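SPCC18.06c protein (Schizosaccharomyces pombe, PDB 2P51) acts as the catalytic deadenylase subunit of the CCR4-NOT complex, a metal-dependent 3'-exoribonuclease that shortens poly(A) tails of mRNA to release 5'-AMP. Local coordinates at residues E34-Y45 and N98-F108. Residues are numbered along the deposited sequence; the frame is centred on the assembly and turned at random.
Sequences EMNLIMSLIERY and NAPVEACTWQF
In the DEDD nuclease fold of this CAF1 family enzyme, helix 31-41 packs on the central mixed sheet, where Ile38 and Glu34 meet Trp106 of strand 105-109. The axes of helix 34-41 and strand 105-108 run closer to antiparallel than parallel and approach to 10.9 Å. Ile38 passes over one face of the indole, with CG1 above the centre. This CG1 sits 3.5 Å from the centroid of the six-membered ring of Trp106, a CH-pi contact. Ala103 CB lies against the other face, toward the rim. Leu37 CD2 and Leu41 CD1 abut the indole at its edge. Trp106 NE1 donates to Glu34 OE1 at 2.8 Å, and OE1 accepts with its anti lone pair, the one turned away from OE2. The acceptor is only 7° out of the indole plane, but the carboxylate is turned 44° against that plane. The Glu34 chain bends at chi2 (-61°), which brings the carboxylate to the indole N-H. Its other oxygen, OE2, forms a salt bridge with Arg24 of strand 23-26, so the buried carboxylate has partners on both oxygens. A leucine in place of Trp106 would probably leave Glu34 OE1 without its N-H donor and open a gap under Ile38. Ile38 CD1 also meets Phe108, further along the strand, at the ring edge, 3.5 Å from Phe108 CZ. Met35 SD approaches the same ring obliquely, a Met-aromatic contact. Beyond the helix, Tyr45 packs on Pro100 in the loop that leads into the strand. Pro100 CB stands over the centre of the Tyr45 ring, 3.9 Å from its centroid. Asn98 O lies at the ring edge, 3.4 Å from Tyr45 CD1. At the phenol end, one water bridges Tyr45 OH to Val101 N and Glu102 OE1, and a second joins Tyr45 OH to Ala99 O.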
# COMPACT_ATOMS: atom_id res chain seq x y z
N GLU A 34 7.61 10.66 -13.06
CA GLU A 34 7.90 9.50 -12.23
C GLU A 34 7.06 8.31 -12.70
O GLU A 34 7.56 7.18 -12.71
CB GLU A 34 7.68 9.85 -10.75
CG GLU A 34 8.70 10.89 -10.27
CD GLU A 34 10.14 10.39 -10.38
OE1 GLU A 34 10.46 9.17 -10.16
OE2 GLU A 34 10.99 11.25 -10.71
N MET A 35 5.78 8.56 -13.07
CA MET A 35 5.01 7.43 -13.61
C MET A 35 5.65 6.91 -14.88
O MET A 35 5.65 5.69 -15.11
CB MET A 35 3.54 7.83 -13.86
CG MET A 35 2.76 8.07 -12.56
SD MET A 35 2.71 6.58 -11.50
CE MET A 35 2.02 5.45 -12.65
N ASN A 36 6.21 7.79 -15.69
CA ASN A 36 6.87 7.35 -16.94
C ASN A 36 8.05 6.46 -16.57
O ASN A 36 8.26 5.42 -17.23
CB ASN A 36 7.35 8.50 -17.83
CG ASN A 36 6.26 9.25 -18.53
OD1 ASN A 36 6.45 10.39 -19.06
ND2 ASN A 36 5.10 8.63 -18.57
N LEU A 37 8.80 6.84 -15.55
CA LEU A 37 9.96 6.01 -15.14
C LEU A 37 9.50 4.64 -14.66
O LEU A 37 10.04 3.61 -15.07
CB LEU A 37 10.75 6.73 -14.06
CG LEU A 37 12.04 6.05 -13.57
CD1 LEU A 37 13.01 5.68 -14.69
CD2 LEU A 37 12.71 6.95 -12.54
N ILE A 38 8.49 4.63 -13.78
CA ILE A 38 7.89 3.36 -13.34
C ILE A 38 7.42 2.55 -14.52
O ILE A 38 7.71 1.34 -14.57
CB ILE A 38 6.76 3.61 -12.34
CG1 ILE A 38 7.34 4.17 -11.03
CG2 ILE A 38 5.93 2.33 -12.08
CD1 ILE A 38 6.29 4.75 -10.08
N MET A 39 6.68 3.13 -15.48
CA MET A 39 6.21 2.36 -16.64
C MET A 39 7.35 1.74 -17.43
O MET A 39 7.19 0.64 -17.97
CB MET A 39 5.37 3.28 -17.55
CG MET A 39 4.02 3.53 -16.89
SD MET A 39 3.10 4.71 -17.87
CE MET A 39 2.80 3.83 -19.37
N SER A 40 8.47 2.44 -17.50
CA SER A 40 9.60 1.92 -18.25
C SER A 40 10.30 0.76 -17.56
O SER A 40 11.08 0.07 -18.25
CB SER A 40 10.59 3.08 -18.46
OG SER A 40 11.43 3.31 -17.34
N LEU A 41 10.06 0.57 -16.25
CA LEU A 41 10.75 -0.45 -15.47
C LEU A 41 9.89 -1.66 -15.17
O LEU A 41 10.42 -2.72 -14.85
CB LEU A 41 11.22 0.16 -14.12
CG LEU A 41 12.42 1.12 -14.25
CD1 LEU A 41 12.65 2.02 -13.06
CD2 LEU A 41 13.67 0.27 -14.52
N ILE A 42 8.56 -1.53 -15.22
CA ILE A 42 7.69 -2.57 -14.62
C ILE A 42 7.84 -3.92 -15.31
O ILE A 42 7.69 -4.95 -14.64
CB ILE A 42 6.20 -2.13 -14.61
CG1 ILE A 42 5.32 -3.11 -13.82
CG2 ILE A 42 5.68 -1.93 -16.03
CD1 ILE A 42 5.65 -3.10 -12.35
N GLU A 43 8.16 -3.91 -16.62
CA GLU A 43 8.24 -5.26 -17.23
C GLU A 43 9.42 -6.04 -16.66
O GLU A 43 9.34 -7.27 -16.49
CB GLU A 43 8.33 -5.15 -18.75
CG GLU A 43 8.53 -6.49 -19.43
CD GLU A 43 8.36 -6.40 -20.93
OE1 GLU A 43 8.26 -5.25 -21.44
OE2 GLU A 43 8.32 -7.46 -21.60
N ARG A 44 10.52 -5.37 -16.36
CA ARG A 44 11.72 -5.98 -15.81
C ARG A 44 11.63 -6.19 -14.30
O ARG A 44 12.36 -7.03 -13.76
CB ARG A 44 12.96 -5.11 -16.11
CG ARG A 44 13.45 -5.23 -17.56
CD ARG A 44 14.60 -4.25 -17.75
NE ARG A 44 14.02 -2.92 -17.96
CZ ARG A 44 14.63 -1.81 -17.63
NH1 ARG A 44 15.82 -1.91 -17.04
NH2 ARG A 44 14.08 -0.63 -17.86
N TYR A 45 10.80 -5.40 -13.62
CA TYR A 45 10.66 -5.46 -12.15
C TYR A 45 9.17 -5.56 -11.78
O TYR A 45 8.57 -4.60 -11.32
CB TYR A 45 11.30 -4.21 -11.53
CG TYR A 45 12.78 -4.07 -11.82
CD1 TYR A 45 13.74 -4.66 -11.00
CD2 TYR A 45 13.17 -3.34 -12.97
CE1 TYR A 45 15.09 -4.51 -11.31
CE2 TYR A 45 14.51 -3.18 -13.27
CZ TYR A 45 15.44 -3.77 -12.43
OH TYR A 45 16.77 -3.62 -12.74
N ASN A 98 15.44 -8.27 -6.49
CA ASN A 98 16.36 -7.14 -6.74
C ASN A 98 15.56 -5.90 -7.10
O ASN A 98 14.65 -5.97 -7.95
CB ASN A 98 17.30 -7.47 -7.89
CG ASN A 98 18.05 -8.76 -7.65
OD1 ASN A 98 18.89 -8.84 -6.74
ND2 ASN A 98 17.79 -9.77 -8.46
N ALA A 99 15.89 -4.75 -6.50
CA ALA A 99 15.27 -3.50 -6.87
C ALA A 99 15.96 -2.88 -8.08
O ALA A 99 17.16 -3.09 -8.25
CB ALA A 99 15.45 -2.52 -5.69
N PRO A 100 15.27 -2.05 -8.84
CA PRO A 100 15.97 -1.28 -9.87
C PRO A 100 16.97 -0.34 -9.22
O PRO A 100 16.75 0.19 -8.11
CB PRO A 100 14.85 -0.48 -10.53
CG PRO A 100 13.62 -0.66 -9.76
CD PRO A 100 13.84 -1.71 -8.72
N VAL A 101 18.10 -0.11 -9.89
CA VAL A 101 19.06 0.82 -9.26
C VAL A 101 18.52 2.24 -9.26
O VAL A 101 18.91 3.07 -8.43
CB VAL A 101 20.39 0.75 -10.04
CG1 VAL A 101 21.44 1.69 -9.44
CG2 VAL A 101 20.91 -0.69 -10.05
N GLU A 102 17.60 2.54 -10.17
CA GLU A 102 16.97 3.85 -10.23
C GLU A 102 16.26 4.25 -8.93
O GLU A 102 16.19 5.44 -8.62
CB GLU A 102 15.90 3.88 -11.32
CG GLU A 102 16.42 3.86 -12.75
CD GLU A 102 16.72 2.48 -13.30
OE1 GLU A 102 16.79 1.47 -12.54
OE2 GLU A 102 16.94 2.36 -14.55
N ALA A 103 15.68 3.27 -8.20
CA ALA A 103 14.92 3.61 -7.01
C ALA A 103 14.59 2.36 -6.23
O ALA A 103 14.09 1.38 -6.81
CB ALA A 103 13.60 4.29 -7.39
N CYS A 104 14.84 2.38 -4.94
CA CYS A 104 14.37 1.27 -4.10
C CYS A 104 12.85 1.37 -3.97
O CYS A 104 12.20 0.33 -3.82
CB CYS A 104 15.03 1.29 -2.72
SG CYS A 104 16.84 1.22 -2.65
N THR A 105 12.27 2.57 -3.99
CA THR A 105 10.83 2.74 -3.78
C THR A 105 10.41 4.14 -4.21
O THR A 105 11.23 5.08 -4.21
CB THR A 105 10.47 2.45 -2.30
OG1 THR A 105 9.05 2.49 -2.13
CG2 THR A 105 11.06 3.51 -1.36
N TRP A 106 9.14 4.33 -4.58
CA TRP A 106 8.55 5.62 -4.86
C TRP A 106 7.55 5.95 -3.75
O TRP A 106 6.84 5.06 -3.28
CB TRP A 106 7.76 5.60 -6.18
CG TRP A 106 8.64 5.73 -7.39
CD1 TRP A 106 8.90 6.91 -8.06
CD2 TRP A 106 9.36 4.70 -8.09
NE1 TRP A 106 9.75 6.66 -9.12
CE2 TRP A 106 10.04 5.35 -9.17
CE3 TRP A 106 9.52 3.32 -7.92
CZ2 TRP A 106 10.85 4.64 -10.06
CZ3 TRP A 106 10.31 2.61 -8.80
CH2 TRP A 106 10.97 3.27 -9.86
N GLN A 107 7.52 7.23 -3.42
CA GLN A 107 6.58 7.71 -2.45
C GLN A 107 5.74 8.82 -3.08
O GLN A 107 6.24 9.91 -3.33
CB GLN A 107 7.36 8.24 -1.24
CG GLN A 107 6.51 8.84 -0.13
CD GLN A 107 7.36 8.83 1.16
OE1 GLN A 107 7.23 7.85 1.92
NE2 GLN A 107 8.12 9.88 1.38
N PHE A 108 4.46 8.55 -3.31
CA PHE A 108 3.52 9.49 -3.91
C PHE A 108 2.86 10.28 -2.79
O PHE A 108 2.28 9.65 -1.88
CB PHE A 108 2.45 8.72 -4.69
CG PHE A 108 3.04 8.02 -5.90
CD1 PHE A 108 3.02 8.66 -7.14
CD2 PHE A 108 3.62 6.78 -5.81
CE1 PHE A 108 3.59 8.02 -8.24
CE2 PHE A 108 4.20 6.16 -6.92
CZ PHE A 108 4.22 6.77 -8.14
O HOH W 1 17.96 -0.98 -12.71
O HOH W 2 18.45 -4.38 -10.38